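PDB 2CWS: alginate lyase A1-II' from Sphingomonas sp. A1, which probably depolymerises alginate as a family 7 polysaccharide lyase, this chain being the lyase domain of a longer protein. Local coordinates for residues 89-94 against 200-205. Residues are numbered along the deposited sequence; the frame is centred on the assembly and turned at random.
Sequences HTMKLS and FKAGNY. With SO4 (sulfate ion), chain B.
One face of the Phe200 ring carries CB of Met91, which sits almost on the ring normal, 3.6 Å from the centroid, in a CH-pi contact; at the edge, near the ring plane, lies the backbone O of His89, 3.6 Å from Phe200 CZ. These residues lie in the interior between the two facing sheets of a beta-sandwich (jelly roll), the fold of the concanavalin-like lyases, and the two strands run nearly parallel at 9° without a hydrogen bond between them. A flat, apolar phenylalanine suits this place because it offers Met91 a face and reaches the 89-91 backbone. Met91, extended through chi1 (174°) and chi2, brings SD obliquely to the ring, a Met-aromatic contact 4.7 Å from the centroid; the bend at chi3 turns CE to 3.5 Å from Lys201 O. Trp15 packs on both side chains. Without the ring, as with an alanine here, Met91 CB would probably lose the face it lies on and its sulfur the aromatic partner. Leu93 CD2 meets the small Ala202 at CB, methyl to methyl, 4.1 Å apart. Beyond the corner at Gly203, a sulfate, probably from the crystallisation liquor and also held by Arg67 and His112, accepts a hydrogen bond at O3, 2.7 Å from Tyr205 OH.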
ATOM      1  N   HIS A  89     -15.061  -3.280  -1.244  1.00  4.74           N
ATOM      2  CA  HIS A  89     -13.705  -3.495  -1.730  1.00  4.50           C
ATOM      3  C   HIS A  89     -12.805  -3.593  -0.516  1.00  4.38           C
ATOM      4  O   HIS A  89     -12.668  -2.564   0.193  1.00  4.87           O
ATOM      5  CB  HIS A  89     -13.291  -2.276  -2.582  1.00  4.97           C
ATOM      6  CG  HIS A  89     -14.340  -1.982  -3.639  1.00  4.89           C
ATOM      7  ND1 HIS A  89     -14.481  -2.772  -4.756  1.00  5.18           N
ATOM      8  CD2 HIS A  89     -15.339  -1.075  -3.646  1.00  5.79           C
ATOM      9  CE1 HIS A  89     -15.503  -2.307  -5.469  1.00  6.02           C
ATOM     10  NE2 HIS A  89     -16.032  -1.278  -4.801  1.00  6.52           N
ATOM     11  N   THR A  90     -12.231  -4.763  -0.231  1.00  4.33           N
ATOM     12  CA  THR A  90     -11.582  -4.976   1.048  1.00  4.82           C
ATOM     13  C   THR A  90     -10.224  -5.632   0.879  1.00  4.14           C
ATOM     14  O   THR A  90     -10.134  -6.695   0.277  1.00  5.76           O
ATOM     15  CB  THR A  90     -12.448  -5.890   1.940  1.00  5.51           C
ATOM     16  OG1 THR A  90     -13.721  -5.200   2.056  1.00  7.62           O
ATOM     17  CG2 THR A  90     -11.813  -6.052   3.319  1.00  7.04           C
ATOM     18  N   MET A  91      -9.201  -5.038   1.479  1.00  4.00           N
ATOM     19  CA  MET A  91      -7.879  -5.670   1.597  1.00  3.84           C
ATOM     20  C   MET A  91      -7.645  -6.038   3.043  1.00  3.59           C
ATOM     21  O   MET A  91      -7.881  -5.221   3.945  1.00  4.57           O
ATOM     22  CB  MET A  91      -6.822  -4.673   1.096  1.00  4.03           C
ATOM     23  CG  MET A  91      -5.407  -5.235   1.331  1.00  4.47           C
ATOM     24  SD  MET A  91      -4.117  -4.265   0.498  1.00  4.73           S
ATOM     25  CE  MET A  91      -4.282  -2.710   1.446  1.00  5.79           C
ATOM     26  N   LYS A  92      -7.176  -7.239   3.252  1.00  3.96           N
ATOM     27  CA  LYS A  92      -6.754  -7.705   4.559  1.00  5.03           C
ATOM     28  C   LYS A  92      -5.298  -8.129   4.470  1.00  4.47           C
ATOM     29  O   LYS A  92      -4.879  -8.731   3.486  1.00  6.27           O
ATOM     30  CB  LYS A  92      -7.550  -8.921   5.065  0.54  7.21           C
ATOM     31  CG  LYS A  92      -9.026  -8.626   5.161  0.54  8.58           C
ATOM     32  CD  LYS A  92      -9.708  -9.908   5.674  0.54 11.34           C
ATOM     33  CE  LYS A  92      -8.887 -10.409   6.855  0.54 17.07           C
ATOM     34  NZ  LYS A  92      -9.428 -11.625   7.493  0.54 23.86           N
ATOM     35  N   LEU A  93      -4.519  -7.802   5.495  1.00  4.40           N
ATOM     36  CA  LEU A  93      -3.142  -8.279   5.510  1.00  4.23           C
ATOM     37  C   LEU A  93      -2.731  -8.475   6.956  1.00  4.19           C
ATOM     38  O   LEU A  93      -3.287  -7.887   7.900  1.00  4.77           O
ATOM     39  CB  LEU A  93      -2.196  -7.334   4.735  1.00  4.89           C
ATOM     40  CG  LEU A  93      -2.103  -5.874   5.242  1.00  5.09           C
ATOM     41  CD1 LEU A  93      -1.133  -5.695   6.415  1.00  5.55           C
ATOM     42  CD2 LEU A  93      -1.582  -5.022   4.080  1.00  6.57           C
ATOM     43  N   SER A  94      -1.671  -9.257   7.127  1.00  3.81           N
ATOM     44  CA  SER A  94      -0.985  -9.339   8.408  1.00  3.99           C
ATOM     45  C   SER A  94       0.498  -9.138   8.130  1.00  4.02           C
ATOM     46  O   SER A  94       0.992  -9.647   7.114  1.00  5.48           O
ATOM     47  CB  SER A  94      -1.253 -10.605   9.228  0.67  4.98           C
ATOM     48  OG  SER A  94      -0.678 -11.696   8.565  0.67  5.07           O
ATOM     49  N   PHE A 200      -5.695  -0.991  -4.600  1.00  3.33           N
ATOM     50  CA  PHE A 200      -4.945  -1.209  -3.372  1.00  3.12           C
ATOM     51  C   PHE A 200      -3.448  -1.243  -3.640  1.00  3.23           C
ATOM     52  O   PHE A 200      -2.991  -1.587  -4.746  1.00  3.62           O
ATOM     53  CB  PHE A 200      -5.366  -2.518  -2.717  1.00  4.02           C
ATOM     54  CG  PHE A 200      -6.756  -2.511  -2.096  1.00  3.76           C
ATOM     55  CD1 PHE A 200      -7.783  -3.307  -2.563  1.00  3.97           C
ATOM     56  CD2 PHE A 200      -6.988  -1.690  -0.992  1.00  3.99           C
ATOM     57  CE1 PHE A 200      -9.011  -3.310  -1.947  1.00  4.58           C
ATOM     58  CE2 PHE A 200      -8.245  -1.714  -0.377  1.00  4.49           C
ATOM     59  CZ  PHE A 200      -9.253  -2.502  -0.834  1.00  4.62           C
ATOM     60  N   LYS A 201      -2.660  -0.952  -2.583  1.00  3.30           N
ATOM     61  CA  LYS A 201      -1.222  -1.157  -2.597  1.00  3.33           C
ATOM     62  C   LYS A 201      -0.812  -1.722  -1.250  1.00  3.17           C
ATOM     63  O   LYS A 201      -1.466  -1.439  -0.221  1.00  3.49           O
ATOM     64  CB  LYS A 201      -0.428   0.161  -2.817  1.00  3.72           C
ATOM     65  CG  LYS A 201      -0.903   0.967  -4.012  1.00  3.76           C
ATOM     66  CD  LYS A 201       0.137   1.999  -4.455  1.00  3.88           C
ATOM     67  CE  LYS A 201       1.153   1.351  -5.408  1.00  4.39           C
ATOM     68  NZ  LYS A 201       2.306   2.263  -5.636  1.00  4.83           N
ATOM     69  N   ALA A 202       0.294  -2.463  -1.222  1.00  3.44           N
ATOM     70  CA  ALA A 202       0.822  -2.991   0.046  1.00  3.32           C
ATOM     71  C   ALA A 202       2.299  -3.252  -0.140  1.00  3.11           C
ATOM     72  O   ALA A 202       2.713  -3.848  -1.145  1.00  3.71           O
ATOM     73  CB  ALA A 202       0.120  -4.295   0.425  1.00  4.87           C
ATOM     74  N   GLY A 203       3.095  -2.845   0.864  1.00  3.30           N
ATOM     75  CA  GLY A 203       4.521  -3.148   0.812  1.00  3.96           C
ATOM     76  C   GLY A 203       5.300  -2.165   1.664  1.00  3.15           C
ATOM     77  O   GLY A 203       5.016  -2.066   2.882  1.00  3.78           O
ATOM     78  N   ASN A 204       6.258  -1.459   1.045  1.00  3.49           N
ATOM     79  CA  ASN A 204       7.222  -0.654   1.827  1.00  3.36           C
ATOM     80  C   ASN A 204       7.511   0.591   1.007  1.00  3.31           C
ATOM     81  O   ASN A 204       8.359   0.599   0.123  1.00  4.16           O
ATOM     82  CB  ASN A 204       8.473  -1.477   2.055  1.00  3.81           C
ATOM     83  CG  ASN A 204       9.570  -0.774   2.803  1.00  4.17           C
ATOM     84  OD1 ASN A 204      10.701  -1.393   2.888  1.00  6.51           O
ATOM     85  ND2 ASN A 204       9.367   0.399   3.268  1.00  3.42           N
ATOM     86  N   TYR A 205       6.831   1.703   1.347  1.00  3.50           N
ATOM     87  CA  TYR A 205       6.964   2.965   0.637  1.00  3.48           C
ATOM     88  C   TYR A 205       7.673   3.887   1.645  1.00  3.25           C
ATOM     89  O   TYR A 205       7.080   4.319   2.641  1.00  3.69           O
ATOM     90  CB  TYR A 205       5.590   3.441   0.234  1.00  4.15           C
ATOM     91  CG  TYR A 205       5.518   4.797  -0.465  1.00  3.55           C
ATOM     92  CD1 TYR A 205       6.557   5.311  -1.225  1.00  4.34           C
ATOM     93  CD2 TYR A 205       4.328   5.504  -0.370  1.00  4.52           C
ATOM     94  CE1 TYR A 205       6.412   6.528  -1.877  1.00  5.40           C
ATOM     95  CE2 TYR A 205       4.165   6.721  -1.009  1.00  5.38           C
ATOM     96  CZ  TYR A 205       5.234   7.242  -1.734  1.00  5.51           C
ATOM     97  OH  TYR A 205       5.109   8.430  -2.408  1.00  7.30           O
TER
HETATM   98  S   SO4 B 401       2.287   7.996  -4.270  0.66  5.94           S
HETATM   99  O1  SO4 B 401       2.016   6.468  -3.979  0.66  4.68           O
HETATM  100  O2  SO4 B 401       1.180   8.624  -4.957  0.66  7.26           O
HETATM  101  O3  SO4 B 401       2.477   8.697  -3.055  0.66  5.91           O
HETATM  102  O4  SO4 B 401       3.472   8.116  -5.113  0.66  7.40           O